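Local coordinates for T9SS C-terminal target domain-containing protein (Bacteroides cellulosilyticus, PDB 5JVK) that probably hydrolyses glycosidic bonds in carbohydrates, as a family 39 glycoside hydrolase of a gut symbiont, at residues T423-D426 and K430-A433; Y361-R366 and T444-K449; L137-V142 and I179-G184. One frame throughout, in Å; residues are numbered along the deposited sequence.

Interaction 1: residues T423-D426 and K430-A433; sequences TLLD and KVLA
Leu424 and Leu425 both sit opposite Val431, a two-against-one pairing that illustrates how a classic beta bulge is built into an antiparallel hairpin. One carbonyl serves two amides: Leu425 N donates to Val431 O at 3.1 Å, in the carbonyl plane and on a lone pair, whereas the bond from Leu424 N to Val431 O (2.9 Å) is bent to 129° and weak. In return Val431 N donates to Leu425 O at 3.0 Å, from above that carbonyl's plane. Val431 gives one methyl to each leucine, CG1 meeting Leu424 CB at 3.8 Å and CG2 meeting Leu425 CB at 3.9 Å; this division follows from CG1 lying anti to the backbone N (chi1 -177°). Leu424 CD1 extends the apolar patch to Ala433 CB. On the other face Thr423 CG2 and Leu432 CD2 run side by side, 4.1 Å apart. Asp426 OD1 and Lys430 NZ stay 4.2 Å apart, too far for a salt bridge; Asp426 pairs with Arg366 and Lys430 with Asp297. Strand 429-436 lies between edge strand 419-425 and strand 439-447, with Ile455 of strand 453-458 packed against Leu425 and Val431, and Arg366 of helix 350-366 also bonded to Thr423.

Interaction 2: residues Y361-R366 and T444-K449; sequences YLLSRR and TAWTTK
Trp446 and Leu362, the two residues most buried by this contact, run alongside one another, pointing opposite ways, and Leu363 completes the grip on the indole. The benzo part of the ring does the touching. Leu363 CD2 comes up at the ring edge, near its plane, 3.8 Å from Trp446 CZ2, while Leu362 CD1 approaches Trp446 CZ3 obliquely at 4.0 Å. Trp446 projects to the helix with CG between its own backbone N and carbonyl carbon (chi1 73°). Here the packing joins the (beta/alpha)8 barrel, probably catalytic as in other family 39 hydrolases, to the beta domain that follows it: helix 350-366, between the last two barrel strands, lies against strand 439-447 of the antiparallel sheet, their local axes 11.1 Å apart and crossing at -121°. Leu362 also meets Thr444 tip to tip, CD1 resting 3.6 Å from Thr444 OG1, a hydroxyl hydrogen-bonded to Gln494 O. The indole's polar side is anchored separately, NE1 bonding to Asp297. An alanine in place of Trp446 would take away the indole and its N-H, and would probably leave a gap beside Leu362 and Leu363 and Asp297 without one of its partners. Val411 and Leu415 of helix 403-415 also pack on Leu362.

Interaction 3: residues L137-V142 and I179-G184; sequences LAWEHV and IAYPNG
Trp139 and Tyr181 bring their rings together obliquely, in a geometry that is neither a stack nor an edge-to-face pair. The six-membered ring of the indole and the phenol ring have their centroids 5.9 Å apart and their planes inclined at 35°, while the side chains themselves run almost at right angles. A single indole carbon makes the approach: Trp139 CZ2 lies 4.0 Å from Tyr181 CD2 and equally close to CE2, along the CD2-CE2 bond. Phe173 meets the indole as well, and Cys200 and Ala203 of helix 194-211 pack on it. Trp139 gets there because CG stands anti to the backbone N (chi1 179°), carrying the ring out toward the loop.

A second, more exposed contact runs beside the first. Ile179 lies nearly perpendicular to Glu140, which is extended beyond CG, and Ile179 CD1 rests 3.9 Å from Glu140 CD, so the apolar methyl lies against the carboxylate end. The backbones are shaped locally on each side. Ala138 is the N-cap residue of the short helix 139-142, which follows directly on barrel strand 132-138, and residues 181 to 184 form a type I turn closed by Gly184 N donating to Tyr181 O at 3.1 Å. The contact therefore joins the loops that follow the second and third strands of the (beta/alpha)8 barrel, at the end of the barrel where glycoside hydrolases of this fold carry their active sites.

Glu143 ties the polar ends together: OE1 is hydrogen-bonded to Trp139 NE1 and OE2 to Tyr181 OH. The chemistry is thus divided: dispersion forces link the two loops directly, and a shared carboxylate probably holds the indole's orientation and fixes where the phenol's end lies.

Overall arrangement
Interactions 1 and 2 form one continuous region, their centres 8 Å apart, with the hairpin of interaction 1 nested inside the chain loop that interaction 2 closes. They meet on neighbouring strands, 429-436 and 439-447, of one sheet, and are tied by the salt bridge from Arg366 NH2 to Asp426 OD2 (2.8 Å) and by Leu432 CD1 packed 3.5 Å from Trp446 CH2. Asp297 is common to both. Interaction 3 stands apart, its centre 43 Å from that of interaction 2 and 50 Å from that of interaction 1, across the chain's centre. It belongs to the loops at the barrel's probable active-site end, whereas interaction 2 joins barrel to beta domain and interaction 1 lies within that domain.

Interaction 1: residues T423-D426 and K430-A433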
loop_
_atom_site.group_PDB
_atom_site.type_symbol
_atom_site.label_atom_id
_atom_site.label_comp_id
_atom_site.label_asym_id
_atom_site.label_seq_id
_atom_site.Cartn_x
_atom_site.Cartn_y
_atom_site.Cartn_z
ATOM N N THR A 423 -12.279 -12.464 17.439
ATOM C CA THR A 423 -13.317 -12.487 16.414
ATOM C C THR A 423 -14.671 -12.541 17.121
ATOM O O THR A 423 -15.031 -13.571 17.694
ATOM C CB THR A 423 -13.173 -13.701 15.472
ATOM O OG1 THR A 423 -11.868 -13.708 14.884
ATOM C CG2 THR A 423 -14.217 -13.656 14.360
ATOM N N LEU A 424 -15.403 -11.426 17.102
ATOM C CA LEU A 424 -16.783 -11.391 17.611
ATOM C C LEU A 424 -17.753 -12.065 16.636
ATOM O O LEU A 424 -18.668 -12.767 17.061
ATOM C CB LEU A 424 -17.249 -9.958 17.900
ATOM C CG LEU A 424 -16.779 -9.321 19.216
ATOM C CD1 LEU A 424 -15.283 -9.046 19.205
ATOM C CD2 LEU A 424 -17.540 -8.033 19.499
ATOM N N LEU A 425 -17.553 -11.829 15.339
ATOM C CA LEU A 425 -18.379 -12.417 14.280
ATOM C C LEU A 425 -17.526 -12.662 13.039
ATOM O O LEU A 425 -16.631 -11.874 12.736
ATOM C CB LEU A 425 -19.545 -11.484 13.939
ATOM C CG LEU A 425 -20.561 -11.932 12.882
ATOM C CD1 LEU A 425 -21.338 -13.165 13.328
ATOM C CD2 LEU A 425 -21.511 -10.786 12.565
ATOM N N ASP A 426 -17.821 -13.745 12.327
ATOM C CA ASP A 426 -17.043 -14.166 11.164
ATOM C C ASP A 426 -18.000 -14.592 10.053
ATOM O O ASP A 426 -19.210 -14.672 10.271
ATOM C CB ASP A 426 -16.119 -15.327 11.566
ATOM C CG ASP A 426 -14.847 -15.405 10.730
ATOM O OD1 ASP A 426 -14.796 -14.845 9.610
ATOM O OD2 ASP A 426 -13.883 -16.042 11.204
ATOM N N LYS A 430 -18.283 -9.524 9.331
ATOM C CA LYS A 430 -17.101 -9.577 10.192
ATOM C C LYS A 430 -17.229 -8.539 11.284
ATOM O O LYS A 430 -17.573 -7.399 10.999
ATOM C CB LYS A 430 -15.827 -9.273 9.394
ATOM C CG LYS A 430 -14.973 -10.473 9.021
ATOM C CD LYS A 430 -15.471 -11.165 7.771
ATOM C CE LYS A 430 -14.396 -12.062 7.187
ATOM N NZ LYS A 430 -14.894 -12.754 5.970
ATOM N N VAL A 431 -16.951 -8.938 12.523
ATOM C CA VAL A 431 -16.748 -8.006 13.635
ATOM C C VAL A 431 -15.488 -8.460 14.372
ATOM O O VAL A 431 -15.466 -9.549 14.947
ATOM C CB VAL A 431 -17.954 -7.949 14.599
ATOM C CG1 VAL A 431 -17.717 -6.905 15.689
ATOM C CG2 VAL A 431 -19.235 -7.622 13.838
ATOM N N LEU A 432 -14.450 -7.629 14.336
ATOM C CA LEU A 432 -13.119 -7.993 14.821
ATOM C C LEU A 432 -12.647 -6.971 15.843
ATOM O O LEU A 432 -12.895 -5.781 15.677
ATOM C CB LEU A 432 -12.128 -8.026 13.655
ATOM C CG LEU A 432 -12.532 -8.757 12.375
ATOM C CD1 LEU A 432 -11.522 -8.479 11.274
ATOM C CD2 LEU A 432 -12.662 -10.250 12.630
ATOM N N ALA A 433 -11.959 -7.441 16.884
ATOM C CA ALA A 433 -11.420 -6.578 17.943
ATOM C C ALA A 433 -9.896 -6.515 17.866
ATOM O O ALA A 433 -9.235 -7.538 17.679
ATOM C CB ALA A 433 -11.851 -7.091 19.306
#

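Interaction 2: residues Y361-R366 and T444-K449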
loop_
_atom_site.group_PDB
_atom_site.type_symbol
_atom_site.label_atom_id
_atom_site.label_comp_id
_atom_site.label_asym_id
_atom_site.label_seq_id
_atom_site.Cartn_x
_atom_site.Cartn_y
_atom_site.Cartn_z
ATOM N N TYR A 361 -5.589 -4.705 4.981
ATOM C CA TYR A 361 -4.737 -4.386 6.131
ATOM C C TYR A 361 -5.357 -4.811 7.465
ATOM O O TYR A 361 -4.636 -5.206 8.384
ATOM C CB TYR A 361 -4.350 -2.903 6.130
ATOM C CG TYR A 361 -3.399 -2.561 5.005
ATOM C CD1 TYR A 361 -2.109 -3.081 4.987
ATOM C CD2 TYR A 361 -3.787 -1.733 3.952
ATOM C CE1 TYR A 361 -1.228 -2.783 3.961
ATOM C CE2 TYR A 361 -2.911 -1.427 2.916
ATOM C CZ TYR A 361 -1.630 -1.956 2.928
ATOM O OH TYR A 361 -0.746 -1.668 1.915
ATOM N N LEU A 362 -6.685 -4.751 7.558
ATOM C CA LEU A 362 -7.399 -5.254 8.733
ATOM C C LEU A 362 -7.297 -6.775 8.847
ATOM O O LEU A 362 -7.012 -7.292 9.929
ATOM C CB LEU A 362 -8.864 -4.809 8.716
ATOM C CG LEU A 362 -9.073 -3.306 8.937
ATOM C CD1 LEU A 362 -10.456 -2.870 8.474
ATOM C CD2 LEU A 362 -8.853 -2.922 10.392
ATOM N N LEU A 363 -7.512 -7.485 7.741
ATOM C CA LEU A 363 -7.338 -8.945 7.722
ATOM C C LEU A 363 -5.865 -9.372 7.858
ATOM O O LEU A 363 -5.575 -10.397 8.478
ATOM C CB LEU A 363 -7.957 -9.560 6.463
ATOM C CG LEU A 363 -9.486 -9.515 6.375
ATOM C CD1 LEU A 363 -9.951 -9.869 4.969
ATOM C CD2 LEU A 363 -10.139 -10.440 7.393
ATOM N N SER A 364 -4.947 -8.597 7.283
ATOM C CA SER A 364 -3.509 -8.878 7.411
ATOM C C SER A 364 -3.046 -8.824 8.873
ATOM O O SER A 364 -2.359 -9.731 9.340
ATOM C CB SER A 364 -2.685 -7.915 6.555
ATOM O OG SER A 364 -1.297 -8.080 6.778
ATOM N N ARG A 365 -3.442 -7.772 9.587
ATOM C CA ARG A 365 -3.146 -7.645 11.017
ATOM C C ARG A 365 -3.843 -8.730 11.848
ATOM O O ARG A 365 -3.269 -9.234 12.816
ATOM C CB ARG A 365 -3.541 -6.250 11.525
ATOM C CG ARG A 365 -3.054 -5.896 12.929
ATOM C CD ARG A 365 -1.551 -5.663 12.995
ATOM N NE ARG A 365 -1.132 -4.498 12.217
ATOM C CZ ARG A 365 -1.267 -3.222 12.590
ATOM N NH1 ARG A 365 -1.831 -2.892 13.751
ATOM N NH2 ARG A 365 -0.837 -2.255 11.784
ATOM N N ARG A 366 -5.073 -9.084 11.473
ATOM C CA ARG A 366 -5.819 -10.161 12.147
ATOM C C ARG A 366 -5.025 -11.464 12.160
ATOM O O ARG A 366 -4.840 -12.068 13.214
ATOM C CB ARG A 366 -7.166 -10.388 11.464
ATOM C CG ARG A 366 -8.067 -11.410 12.142
ATOM C CD ARG A 366 -9.138 -11.888 11.187
ATOM N NE ARG A 366 -10.000 -12.900 11.788
ATOM C CZ ARG A 366 -10.882 -13.652 11.124
ATOM N NH1 ARG A 366 -11.036 -13.543 9.802
ATOM N NH2 ARG A 366 -11.616 -14.534 11.795
ATOM N N THR A 444 -13.702 -3.324 14.482
ATOM C CA THR A 444 -14.036 -3.012 13.089
ATOM C C THR A 444 -15.143 -3.938 12.622
ATOM O O THR A 444 -15.218 -5.081 13.065
ATOM C CB THR A 444 -12.825 -3.098 12.134
ATOM O OG1 THR A 444 -13.225 -2.662 10.829
ATOM C CG2 THR A 444 -12.259 -4.517 12.039
ATOM N N ALA A 445 -15.995 -3.443 11.728
ATOM C CA ALA A 445 -17.123 -4.225 11.232
ATOM C C ALA A 445 -17.424 -3.920 9.772
ATOM O O ALA A 445 -17.430 -2.761 9.363
ATOM C CB ALA A 445 -18.356 -3.979 12.087
ATOM N N TRP A 446 -17.660 -4.974 8.997
ATOM C CA TRP A 446 -18.052 -4.850 7.599
ATOM C C TRP A 446 -18.829 -6.081 7.152
ATOM O O TRP A 446 -18.852 -7.101 7.846
ATOM C CB TRP A 446 -16.822 -4.626 6.700
ATOM C CG TRP A 446 -15.922 -5.825 6.475
ATOM C CD1 TRP A 446 -16.080 -6.802 5.538
ATOM C CD2 TRP A 446 -14.712 -6.136 7.176
ATOM N NE1 TRP A 446 -15.057 -7.711 5.620
ATOM C CE2 TRP A 446 -14.204 -7.329 6.620
ATOM C CE3 TRP A 446 -14.015 -5.528 8.229
ATOM C CZ2 TRP A 446 -13.024 -7.927 7.076
ATOM C CZ3 TRP A 446 -12.837 -6.124 8.682
ATOM C CH2 TRP A 446 -12.357 -7.313 8.105
ATOM N N THR A 447 -19.460 -5.968 5.987
ATOM C CA THR A 447 -20.141 -7.090 5.352
ATOM C C THR A 447 -19.530 -7.338 3.979
ATOM O O THR A 447 -19.102 -6.399 3.304
ATOM C CB THR A 447 -21.670 -6.868 5.239
ATOM O OG1 THR A 447 -22.281 -8.020 4.641
ATOM C CG2 THR A 447 -22.030 -5.627 4.417
ATOM N N THR A 448 -19.484 -8.609 3.581
ATOM C CA THR A 448 -19.094 -8.992 2.225
ATOM C C THR A 448 -20.232 -8.791 1.208
ATOM O O THR A 448 -19.987 -8.787 0.003
ATOM C CB THR A 448 -18.613 -10.455 2.176
ATOM O OG1 THR A 448 -19.638 -11.325 2.674
ATOM C CG2 THR A 448 -17.357 -10.626 3.017
ATOM N N LYS A 449 -21.466 -8.629 1.687
ATOM C CA LYS A 449 -22.619 -8.446 0.800
ATOM C C LYS A 449 -22.622 -7.053 0.167
ATOM O O LYS A 449 -22.599 -6.046 0.877
ATOM C CB LYS A 449 -23.928 -8.703 1.557
ATOM C CG LYS A 449 -24.103 -10.162 1.947
ATOM C CD LYS A 449 -25.221 -10.380 2.953
ATOM C CE LYS A 449 -26.595 -10.111 2.360
ATOM N NZ LYS A 449 -27.669 -10.780 3.150
#

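Interaction 3: residues L137-V142 and I179-G184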
loop_
_atom_site.group_PDB
_atom_site.type_symbol
_atom_site.label_atom_id
_atom_site.label_comp_id
_atom_site.label_asym_id
_atom_site.label_seq_id
_atom_site.Cartn_x
_atom_site.Cartn_y
_atom_site.Cartn_z
ATOM N N LEU A 137 15.193 -0.910 -8.829
ATOM C CA LEU A 137 16.554 -0.528 -9.151
ATOM C C LEU A 137 17.048 -1.485 -10.229
ATOM O O LEU A 137 17.109 -2.694 -10.007
ATOM C CB LEU A 137 17.437 -0.583 -7.901
ATOM C CG LEU A 137 18.873 -0.044 -7.992
ATOM C CD1 LEU A 137 19.796 -1.009 -8.726
ATOM C CD2 LEU A 137 18.910 1.334 -8.642
ATOM N N ALA A 138 17.390 -0.937 -11.392
ATOM C CA ALA A 138 17.844 -1.738 -12.520
ATOM C C ALA A 138 19.333 -2.047 -12.388
ATOM O O ALA A 138 20.142 -1.140 -12.178
ATOM C CB ALA A 138 17.568 -1.008 -13.825
ATOM N N TRP A 139 19.678 -3.331 -12.495
ATOM C CA TRP A 139 21.071 -3.796 -12.587
ATOM C C TRP A 139 21.805 -3.070 -13.723
ATOM O O TRP A 139 22.931 -2.606 -13.546
ATOM C CB TRP A 139 21.073 -5.319 -12.799
ATOM C CG TRP A 139 22.412 -6.006 -12.939
ATOM C CD1 TRP A 139 23.645 -5.512 -12.619
ATOM C CD2 TRP A 139 22.627 -7.346 -13.400
ATOM N NE1 TRP A 139 24.614 -6.451 -12.878
ATOM C CE2 TRP A 139 24.016 -7.586 -13.357
ATOM C CE3 TRP A 139 21.779 -8.363 -13.860
ATOM C CZ2 TRP A 139 24.579 -8.805 -13.752
ATOM C CZ3 TRP A 139 22.337 -9.574 -14.253
ATOM C CH2 TRP A 139 23.726 -9.783 -14.199
ATOM N N GLU A 140 21.135 -2.969 -14.869
ATOM C CA GLU A 140 21.583 -2.167 -16.020
ATOM C C GLU A 140 22.079 -0.764 -15.636
ATOM O O GLU A 140 23.158 -0.345 -16.058
ATOM C CB GLU A 140 20.434 -2.056 -17.034
ATOM C CG GLU A 140 20.790 -1.426 -18.372
ATOM C CD GLU A 140 19.691 -1.608 -19.407
ATOM O OE1 GLU A 140 19.276 -2.766 -19.644
ATOM O OE2 GLU A 140 19.242 -0.596 -19.987
ATOM N N HIS A 141 21.290 -0.057 -14.831
ATOM C CA HIS A 141 21.628 1.304 -14.401
ATOM C C HIS A 141 22.748 1.369 -13.349
ATOM O O HIS A 141 23.488 2.354 -13.313
ATOM C CB HIS A 141 20.379 2.040 -13.892
ATOM C CG HIS A 141 19.326 2.248 -14.940
ATOM N ND1 HIS A 141 17.983 2.332 -14.642
ATOM C CD2 HIS A 141 19.419 2.381 -16.286
ATOM C CE1 HIS A 141 17.296 2.517 -15.755
ATOM N NE2 HIS A 141 18.143 2.548 -16.767
ATOM N N VAL A 142 22.876 0.342 -12.506
ATOM C CA VAL A 142 23.955 0.299 -11.496
ATOM C C VAL A 142 25.318 -0.074 -12.097
ATOM O O VAL A 142 26.336 0.483 -11.684
ATOM C CB VAL A 142 23.589 -0.601 -10.276
ATOM C CG1 VAL A 142 24.811 -1.189 -9.570
ATOM C CG2 VAL A 142 22.786 0.212 -9.277
ATOM N N ILE A 179 23.976 -5.338 -21.580
ATOM C CA ILE A 179 25.016 -4.390 -22.009
ATOM C C ILE A 179 26.379 -4.786 -21.420
ATOM O O ILE A 179 27.368 -4.876 -22.150
ATOM C CB ILE A 179 24.654 -2.925 -21.632
ATOM C CG1 ILE A 179 23.406 -2.465 -22.404
ATOM C CG2 ILE A 179 25.816 -1.976 -21.930
ATOM C CD1 ILE A 179 22.735 -1.232 -21.832
ATOM N N ALA A 180 26.416 -5.031 -20.113
ATOM C CA ALA A 180 27.647 -5.432 -19.424
ATOM C C ALA A 180 28.041 -6.881 -19.717
ATOM O O ALA A 180 29.204 -7.158 -20.017
ATOM C CB ALA A 180 27.505 -5.224 -17.923
ATOM N N TYR A 181 27.070 -7.792 -19.626
ATOM C CA TYR A 181 27.304 -9.236 -19.779
ATOM C C TYR A 181 26.452 -9.802 -20.924
ATOM O O TYR A 181 25.445 -10.470 -20.676
ATOM C CB TYR A 181 26.986 -9.967 -18.467
ATOM C CG TYR A 181 27.790 -9.479 -17.285
ATOM C CD1 TYR A 181 28.967 -10.120 -16.898
ATOM C CD2 TYR A 181 27.374 -8.370 -16.552
ATOM C CE1 TYR A 181 29.707 -9.667 -15.811
ATOM C CE2 TYR A 181 28.105 -7.908 -15.470
ATOM C CZ TYR A 181 29.270 -8.557 -15.101
ATOM O OH TYR A 181 29.993 -8.101 -14.023
ATOM N N PRO A 182 26.859 -9.552 -22.188
ATOM C CA PRO A 182 26.061 -10.024 -23.333
ATOM C C PRO A 182 25.973 -11.551 -23.489
ATOM O O PRO A 182 25.032 -12.039 -24.116
ATOM C CB PRO A 182 26.758 -9.382 -24.541
ATOM C CG PRO A 182 28.152 -9.122 -24.088
ATOM C CD PRO A 182 28.068 -8.823 -22.623
ATOM N N ASN A 183 26.932 -12.287 -22.923
ATOM C CA ASN A 183 26.907 -13.759 -22.922
ATOM C C ASN A 183 26.190 -14.369 -21.707
ATOM O O ASN A 183 26.073 -15.591 -21.613
ATOM C CB ASN A 183 28.340 -14.308 -22.979
ATOM C CG ASN A 183 29.109 -13.818 -24.193
ATOM O OD1 ASN A 183 28.589 -13.807 -25.311
ATOM N ND2 ASN A 183 30.358 -13.412 -23.981
ATOM N N GLY A 184 25.701 -13.531 -20.791
ATOM C CA GLY A 184 25.151 -13.995 -19.515
ATOM C C GLY A 184 23.727 -14.530 -19.502
ATOM O O GLY A 184 23.306 -15.111 -18.497
#